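Uncharacterized protein (Staphylococcus aureus, PDB 4YBV) probably hydrolyses thioesters, being a hot dog fold thioesterase from a pathogenic staphylococcus, captured here as an engineered variant. Local coordinates at residues 71-76 with 119-124; 88-93 with 100-105. The protein carries 1 engineered substitution. All coordinates share one frame; numbering follows the deposited sequence.

Both contacts belong to one antiparallel sheet, that of a hot dog fold, and their centres lie about 10 Å apart. Contact 1 joins strand 67-77, outermost in the sheet of this chain, to strand 113-124; contact 2 pairs strands 85-95 and 99-107 of a hairpin nested within the chain segment that contact 1 closes. Strands 113-124 and 99-107 are neighbours, and two probable backbone hydrogen bonds tie the contacts together: Trp-102 N to Gly-119 O, 2.8 Å, and Val-121 N to His-100 O, 2.9 Å. Helix 42-60 packs against both, reached by Met-73 and Val-121 in contact 1 and by Trp-102 in contact 2.

Contact 1: 71-76 with 119-124; sequences LEMNAN and GTVAIK
Leu-71 and Glu-72 both donate their backbone N-H to the carbonyl of Thr-120, a classic beta bulge in an otherwise antiparallel pairing (169° between the strand directions). Thr-120 O lies 2.7 Å from Leu-71 N and 3.1 Å from Glu-72 N; Glu-72 N lies in the carbonyl plane of Thr-120, on a lone pair of its oxygen. The return bond, from Thr-120 N to Glu-72 O, is 2.8 Å long and nearly straight at 176°. With two residues set against one, the CB of Leu-71 points toward the partner strand, where it lies 3.1 Å from Thr-120 O and approaches the Ala-122 methyl.

Polar side chains gather on the face of Glu-72 and Thr-120. Asn-74 ND2 reaches back along its own strand to the syn lone pair of Glu-72 OE1 at 3.2 Å, with that oxygen lying slightly out of the plane of the Asn-74 amide. A water bridges the strands, 2.9 Å from both Glu-72 OE1, to which it probably donates, and Thr-120 OG1. That hydroxyl also bonds Asn-76 of the fourth subunit.

Apolar contact occupies the other face. Met-73 bends at chi2 (-75°), which folds its thioether back over the neighbouring strand and sets SD 3.7 Å from Gly-119 CA. Its methyl CE is more loosely placed against Val-121 CG2, at 4.5 Å.

Met-73 and Val-121 touch Glu-50 and Ser-57 of helix 42-60, which covers this face. Beyond its pairing with 119-124, strand 67-77 joins an antiparallel strand of the second subunit, carrying the sheet across the interface; on its far side, strand 113-124 bonds to 99-107.

Contact 2: 88-93 with 100-105; sequences ATAEII and HVWDIK
The indole of Trp-102 carries Ile-92 on one face: Ile-92 CB stands 3.9 Å from the centroid of the six-membered ring and only 6° off its normal, a CH-pi contact. At the ring's edge lie Glu-91 N and Ala-90 O, the latter 3.6 Å from Trp-102 CZ3, while Ala-90 CB approaches CE3 of the same ring at 3.7 Å. With CG anti to the carbonyl carbon (chi1 -69°) and chi2 at 83°, the benzo half of the indole is swung across to strand 88-92. Ile-92 CD1 continues to His-100, meeting its ring obliquely.

Ile-93, where the chain turns a corner, packs on the opposite strand through both ends of its longer branch: CD1 is 3.7 Å from Val-101 CG1, and CG1 is equally near Asp-103 CB. Ile-93 N donates to Val-101 O at 2.8 Å, after reciprocal backbone pairs join Thr-89 with Lys-105 and Glu-91 with Asp-103. On the face of these four residues, Lys-105 NZ curls back to Asp-103 OD2 in a 2.8 Å salt bridge.

Ser-57 OG of helix 42-60 hydrogen-bonds both Trp-102 NE1 and His-100 ND1, fixing the two rings against the helix. Ala-90 and Ile-92 also face that helix. This antiparallel hairpin of strands 85-95 and 99-107 thus belongs to the hot dog sheet packed against helix 42-60, flanked by strands 22-28 and 113-124.

Contact 1: 71-76 with 119-124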
ATOM      1  N   LEU A  71       3.043  -6.490  10.003  1.00 25.67           N
ATOM      2  CA  LEU A  71       3.140  -7.331   8.811  1.00 26.49           C
ATOM      3  C   LEU A  71       3.262  -6.458   7.561  1.00 26.71           C
ATOM      4  O   LEU A  71       4.140  -6.675   6.722  1.00 22.53           O
ATOM      5  CB  LEU A  71       1.915  -8.262   8.686  1.00 31.87           C
ATOM      6  CG  LEU A  71       1.934  -9.298   7.562  1.00 35.56           C
ATOM      7  CD1 LEU A  71       3.082 -10.264   7.780  1.00 38.90           C
ATOM      8  CD2 LEU A  71       0.609 -10.067   7.461  1.00 35.59           C
ATOM      9  N   GLU A  72       2.381  -5.466   7.475  1.00 25.90           N
ATOM     10  CA  GLU A  72       2.276  -4.605   6.290  1.00 25.38           C
ATOM     11  C   GLU A  72       1.904  -3.201   6.747  1.00 26.46           C
ATOM     12  O   GLU A  72       1.043  -3.037   7.597  1.00 23.48           O
ATOM     13  CB  GLU A  72       1.224  -5.148   5.300  1.00 23.72           C
ATOM     14  CG  GLU A  72       1.550  -4.888   3.823  1.00 28.13           C
ATOM     15  CD  GLU A  72       1.107  -3.509   3.394  1.00 34.02           C
ATOM     16  OE1 GLU A  72       0.279  -2.921   4.145  1.00 30.19           O
ATOM     17  OE2 GLU A  72       1.614  -2.995   2.356  1.00 25.52           O
ATOM     18  N   MET A  73       2.556  -2.191   6.203  1.00 22.15           N
ATOM     19  CA  MET A  73       2.274  -0.803   6.568  1.00 24.71           C
ATOM     20  C   MET A  73       2.177  -0.004   5.300  1.00 23.95           C
ATOM     21  O   MET A  73       2.996  -0.196   4.391  1.00 28.99           O
ATOM     22  CB  MET A  73       3.391  -0.204   7.440  1.00 21.67           C
ATOM     23  CG  MET A  73       3.628  -0.918   8.761  1.00 25.28           C
ATOM     24  SD  MET A  73       2.305  -0.512   9.951  1.00 26.17           S
ATOM     25  CE  MET A  73       2.285  -2.047  10.879  1.00 25.34           C
ATOM     26  N   ASN A  74       1.238   0.916   5.216  1.00 21.96           N
ATOM     27  CA  ASN A  74       1.243   1.805   4.068  1.00 24.83           C
ATOM     28  C   ASN A  74       0.829   3.204   4.482  1.00 29.22           C
ATOM     29  O   ASN A  74       0.116   3.387   5.477  1.00 25.81           O
ATOM     30  CB  ASN A  74       0.351   1.259   2.940  1.00 23.49           C
ATOM     31  CG  ASN A  74      -1.098   0.984   3.399  1.00 28.01           C
ATOM     32  OD1 ASN A  74      -1.900   1.918   3.594  1.00 28.40           O
ATOM     33  ND2 ASN A  74      -1.426  -0.286   3.550  1.00 23.64           N
ATOM     34  N   ALA A  75       1.264   4.189   3.705  1.00 25.77           N
ATOM     35  CA  ALA A  75       1.181   5.599   4.103  1.00 20.45           C
ATOM     36  C   ALA A  75       1.074   6.562   2.906  1.00 25.37           C
ATOM     37  O   ALA A  75       1.745   6.369   1.886  1.00 22.60           O
ATOM     38  CB  ALA A  75       2.386   5.950   4.923  1.00 16.05           C
ATOM     39  N   ASN A  76       0.239   7.593   3.049  1.00 24.68           N
ATOM     40  CA  ASN A  76       0.214   8.766   2.190  1.00 21.29           C
ATOM     41  C   ASN A  76       0.687   9.934   2.998  1.00 23.71           C
ATOM     42  O   ASN A  76       0.152  10.226   4.086  1.00 22.12           O
ATOM     43  CB  ASN A  76      -1.189   9.114   1.647  1.00 26.71           C
ATOM     44  CG  ASN A  76      -1.585   8.303   0.450  1.00 31.17           C
ATOM     45  OD1 ASN A  76      -2.022   7.155   0.592  1.00 36.90           O
ATOM     46  ND2 ASN A  76      -1.515   8.903  -0.730  1.00 21.98           N
ATOM     47  N   GLY A 119      -2.216  -0.023   8.841  1.00 18.30           N
ATOM     48  CA  GLY A 119      -1.303  -1.081   9.217  1.00 19.16           C
ATOM     49  C   GLY A 119      -1.934  -2.421   9.509  1.00 24.27           C
ATOM     50  O   GLY A 119      -3.012  -2.516  10.074  1.00 23.32           O
ATOM     51  N   THR A 120      -1.255  -3.467   9.090  1.00 21.53           N
ATOM     52  CA  THR A 120      -1.672  -4.824   9.320  1.00 24.46           C
ATOM     53  C   THR A 120      -0.717  -5.558  10.221  1.00 28.49           C
ATOM     54  O   THR A 120       0.465  -5.757   9.876  1.00 27.03           O
ATOM     55  CB  THR A 120      -1.771  -5.620   8.038  1.00 21.28           C
ATOM     56  OG1 THR A 120      -2.644  -4.943   7.141  1.00 28.06           O
ATOM     57  CG2 THR A 120      -2.297  -7.019   8.361  1.00 22.87           C
ATOM     58  N   VAL A 121      -1.259  -5.982  11.364  1.00 23.59           N
ATOM     59  CA  VAL A 121      -0.481  -6.594  12.428  1.00 32.02           C
ATOM     60  C   VAL A 121      -0.834  -8.061  12.622  1.00 36.11           C
ATOM     61  O   VAL A 121      -1.969  -8.380  12.955  1.00 34.67           O
ATOM     62  CB  VAL A 121      -0.688  -5.868  13.778  1.00 25.97           C
ATOM     63  CG1 VAL A 121       0.092  -6.580  14.889  1.00 26.06           C
ATOM     64  CG2 VAL A 121      -0.313  -4.423  13.660  1.00 25.64           C
ATOM     65  N   ALA A 122       0.147  -8.946  12.451  1.00 36.60           N
ATOM     66  CA  ALA A 122      -0.072 -10.374  12.653  1.00 40.27           C
ATOM     67  C   ALA A 122      -0.028 -10.692  14.145  1.00 45.28           C
ATOM     68  O   ALA A 122       0.809 -10.137  14.872  1.00 42.48           O
ATOM     69  CB  ALA A 122       0.977 -11.195  11.901  1.00 42.54           C
ATOM     70  N   ILE A 123      -0.925 -11.562  14.614  1.00 43.86           N
ATOM     71  CA  ILE A 123      -0.898 -11.945  16.025  1.00 48.81           C
ATOM     72  C   ILE A 123      -0.302 -13.348  16.113  1.00 46.18           C
ATOM     73  O   ILE A 123      -0.867 -14.307  15.588  1.00 47.88           O
ATOM     74  CB  ILE A 123      -2.308 -11.872  16.681  1.00 47.33           C
ATOM     75  CG1 ILE A 123      -3.014 -10.562  16.317  1.00 40.27           C
ATOM     76  CG2 ILE A 123      -2.205 -11.974  18.195  1.00 44.17           C
ATOM     77  CD1 ILE A 123      -2.297  -9.320  16.790  1.00 34.17           C
ATOM     78  N   LYS A 124       0.872 -13.445  16.737  1.00 49.94           N
ATOM     79  CA  LYS A 124       1.673 -14.673  16.738  1.00 55.55           C
ATOM     80  C   LYS A 124       1.869 -15.241  18.150  1.00 53.91           C
ATOM     81  O   LYS A 124       1.825 -14.498  19.125  1.00 57.73           O
ATOM     82  CB  LYS A 124       3.051 -14.420  16.082  1.00 51.81           C
ATOM     83  CG  LYS A 124       3.055 -14.361  14.533  1.00 47.55           C
ATOM     84  CD  LYS A 124       3.660 -15.648  13.941  1.00 55.45           C
ATOM     85  CE  LYS A 124       3.700 -15.672  12.394  1.00 64.33           C
ATOM     86  NZ  LYS A 124       2.389 -15.815  11.690  1.00 57.98           N
TER
HETATM   87  O   HOH W   1      -1.866  -2.334   6.041  1.00 28.37           O

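Contact 2: 88-93 with 100-105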
ATOM      1  N   ALA A  88      -0.332  11.033  16.453  1.00 21.71           N
ATOM      2  CA  ALA A  88      -0.859   9.903  15.719  1.00 22.16           C
ATOM      3  C   ALA A  88      -2.041   9.309  16.479  1.00 21.01           C
ATOM      4  O   ALA A  88      -1.880   8.934  17.634  1.00 20.82           O
ATOM      5  CB  ALA A  88       0.201   8.874  15.560  1.00 22.11           C
ATOM      6  N   THR A  89      -3.180   9.169  15.801  1.00 22.39           N
ATOM      7  CA  THR A  89      -4.349   8.469  16.330  1.00 23.64           C
ATOM      8  C   THR A  89      -4.584   7.193  15.557  1.00 20.51           C
ATOM      9  O   THR A  89      -4.885   7.212  14.351  1.00 24.75           O
ATOM     10  CB  THR A  89      -5.643   9.353  16.287  1.00 25.07           C
ATOM     11  OG1 THR A  89      -5.392  10.579  16.953  1.00 24.74           O
ATOM     12  CG2 THR A  89      -6.807   8.673  16.982  1.00 26.70           C
ATOM     13  N   ALA A  90      -4.379   6.074  16.238  1.00 18.01           N
ATOM     14  CA  ALA A  90      -4.606   4.772  15.672  1.00 21.66           C
ATOM     15  C   ALA A  90      -5.981   4.260  16.146  1.00 25.04           C
ATOM     16  O   ALA A  90      -6.212   4.155  17.340  1.00 23.98           O
ATOM     17  CB  ALA A  90      -3.510   3.801  16.079  1.00 19.95           C
ATOM     18  N   GLU A  91      -6.867   3.930  15.211  1.00 26.00           N
ATOM     19  CA  GLU A  91      -8.154   3.318  15.575  1.00 27.14           C
ATOM     20  C   GLU A  91      -8.276   1.985  14.864  1.00 26.18           C
ATOM     21  O   GLU A  91      -8.021   1.905  13.658  1.00 28.19           O
ATOM     22  CB  GLU A  91      -9.333   4.227  15.200  1.00 30.68           C
ATOM     23  CG  GLU A  91      -9.117   5.717  15.463  1.00 38.50           C
ATOM     24  CD  GLU A  91     -10.221   6.594  14.854  1.00 50.23           C
ATOM     25  OE1 GLU A  91     -11.317   6.058  14.582  1.00 49.65           O
ATOM     26  OE2 GLU A  91      -9.988   7.810  14.645  1.00 47.40           O
ATOM     27  N   ILE A  92      -8.646   0.928  15.586  1.00 25.83           N
ATOM     28  CA  ILE A  92      -8.739  -0.378  14.948  1.00 26.51           C
ATOM     29  C   ILE A  92      -9.925  -0.442  13.959  1.00 29.31           C
ATOM     30  O   ILE A  92     -10.976   0.152  14.184  1.00 30.12           O
ATOM     31  CB  ILE A  92      -8.843  -1.506  15.985  1.00 25.90           C
ATOM     32  CG1 ILE A  92      -8.563  -2.836  15.314  1.00 25.09           C
ATOM     33  CG2 ILE A  92     -10.249  -1.459  16.734  1.00 28.09           C
ATOM     34  CD1 ILE A  92      -8.162  -3.923  16.223  1.00 32.26           C
ATOM     35  N   ILE A  93      -9.716  -1.136  12.846  1.00 30.71           N
ATOM     36  CA  ILE A  93     -10.696  -1.304  11.761  1.00 32.99           C
ATOM     37  C   ILE A  93     -11.225  -2.710  11.838  1.00 29.17           C
ATOM     38  O   ILE A  93     -12.384  -2.968  11.582  1.00 35.06           O
ATOM     39  CB  ILE A  93     -10.091  -1.134  10.301  1.00 36.19           C
ATOM     40  CG1 ILE A  93      -9.259   0.129  10.121  1.00 38.15           C
ATOM     41  CG2 ILE A  93     -11.175  -1.159   9.221  1.00 34.89           C
ATOM     42  CD1 ILE A  93      -8.577   0.173   8.751  1.00 33.92           C
ATOM     43  N   HIS A 100      -4.810  -8.023  13.006  1.00 32.33           N
ATOM     44  CA  HIS A 100      -5.523  -6.768  13.238  1.00 32.23           C
ATOM     45  C   HIS A 100      -5.227  -5.782  12.133  1.00 30.45           C
ATOM     46  O   HIS A 100      -4.086  -5.661  11.663  1.00 26.56           O
ATOM     47  CB  HIS A 100      -5.132  -6.127  14.568  1.00 32.44           C
ATOM     48  CG  HIS A 100      -5.439  -6.973  15.758  1.00 36.67           C
ATOM     49  ND1 HIS A 100      -5.022  -6.644  17.028  1.00 31.63           N
ATOM     50  CD2 HIS A 100      -6.118  -8.144  15.869  1.00 33.96           C
ATOM     51  CE1 HIS A 100      -5.420  -7.580  17.871  1.00 37.70           C
ATOM     52  NE2 HIS A 100      -6.088  -8.497  17.192  1.00 38.03           N
ATOM     53  N   VAL A 101      -6.240  -5.032  11.748  1.00 28.77           N
ATOM     54  CA  VAL A 101      -6.039  -4.002  10.757  1.00 26.52           C
ATOM     55  C   VAL A 101      -6.357  -2.683  11.400  1.00 27.13           C
ATOM     56  O   VAL A 101      -7.439  -2.544  11.964  1.00 30.16           O
ATOM     57  CB  VAL A 101      -6.907  -4.276   9.507  1.00 26.03           C
ATOM     58  CG1 VAL A 101      -6.845  -3.125   8.540  1.00 27.64           C
ATOM     59  CG2 VAL A 101      -6.460  -5.585   8.870  1.00 23.52           C
ATOM     60  N   TRP A 102      -5.410  -1.734  11.356  1.00 20.18           N
ATOM     61  CA  TRP A 102      -5.518  -0.405  11.987  1.00 17.87           C
ATOM     62  C   TRP A 102      -5.538   0.749  11.014  1.00 25.32           C
ATOM     63  O   TRP A 102      -4.807   0.754  10.001  1.00 24.51           O
ATOM     64  CB  TRP A 102      -4.330  -0.156  12.941  1.00 20.63           C
ATOM     65  CG  TRP A 102      -4.323  -0.984  14.175  1.00 27.24           C
ATOM     66  CD1 TRP A 102      -3.855  -2.255  14.315  1.00 24.85           C
ATOM     67  CD2 TRP A 102      -4.815  -0.590  15.460  1.00 20.07           C
ATOM     68  NE1 TRP A 102      -4.035  -2.682  15.621  1.00 24.21           N
ATOM     69  CE2 TRP A 102      -4.626  -1.675  16.335  1.00 23.75           C
ATOM     70  CE3 TRP A 102      -5.395   0.578  15.953  1.00 25.50           C
ATOM     71  CZ2 TRP A 102      -5.006  -1.629  17.688  1.00 24.34           C
ATOM     72  CZ3 TRP A 102      -5.769   0.624  17.303  1.00 24.43           C
ATOM     73  CH2 TRP A 102      -5.559  -0.480  18.145  1.00 23.53           C
ATOM     74  N   ASP A 103      -6.291   1.780  11.369  1.00 26.40           N
ATOM     75  CA  ASP A 103      -6.291   3.030  10.627  1.00 26.63           C
ATOM     76  C   ASP A 103      -5.516   4.059  11.443  1.00 27.09           C
ATOM     77  O   ASP A 103      -5.762   4.168  12.612  1.00 23.54           O
ATOM     78  CB  ASP A 103      -7.720   3.498  10.404  1.00 32.67           C
ATOM     79  CG  ASP A 103      -7.848   4.399   9.234  1.00 43.17           C
ATOM     80  OD1 ASP A 103      -7.961   3.849   8.115  1.00 52.29           O
ATOM     81  OD2 ASP A 103      -7.844   5.634   9.422  1.00 42.20           O
ATOM     82  N   ILE A 104      -4.563   4.783  10.849  1.00 23.50           N
ATOM     83  CA  ILE A 104      -3.791   5.764  11.611  1.00 24.10           C
ATOM     84  C   ILE A 104      -3.779   7.111  10.914  1.00 25.19           C
ATOM     85  O   ILE A 104      -3.429   7.206   9.740  1.00 25.82           O
ATOM     86  CB  ILE A 104      -2.320   5.337  11.857  1.00 19.71           C
ATOM     87  CG1 ILE A 104      -2.193   3.906  12.357  1.00 18.90           C
ATOM     88  CG2 ILE A 104      -1.643   6.266  12.871  1.00 21.27           C
ATOM     89  CD1 ILE A 104      -1.786   2.927  11.278  1.00 20.38           C
ATOM     90  N   LYS A 105      -4.159   8.157  11.643  1.00 21.61           N
ATOM     91  CA  LYS A 105      -4.085   9.491  11.097  1.00 24.38           C
ATOM     92  C   LYS A 105      -3.107  10.328  11.925  1.00 25.82           C
ATOM     93  O   LYS A 105      -3.190  10.384  13.144  1.00 27.97           O
ATOM     94  CB  LYS A 105      -5.479  10.124  11.047  1.00 29.63           C
ATOM     95  CG  LYS A 105      -6.389   9.472   9.977  1.00 34.42           C
ATOM     96  CD  LYS A 105      -7.781  10.112  10.002  1.00 45.61           C
ATOM     97  CE  LYS A 105      -8.615   9.660   8.812  1.00 52.77           C
ATOM     98  NZ  LYS A 105      -8.614   8.181   8.646  1.00 52.79           N
TER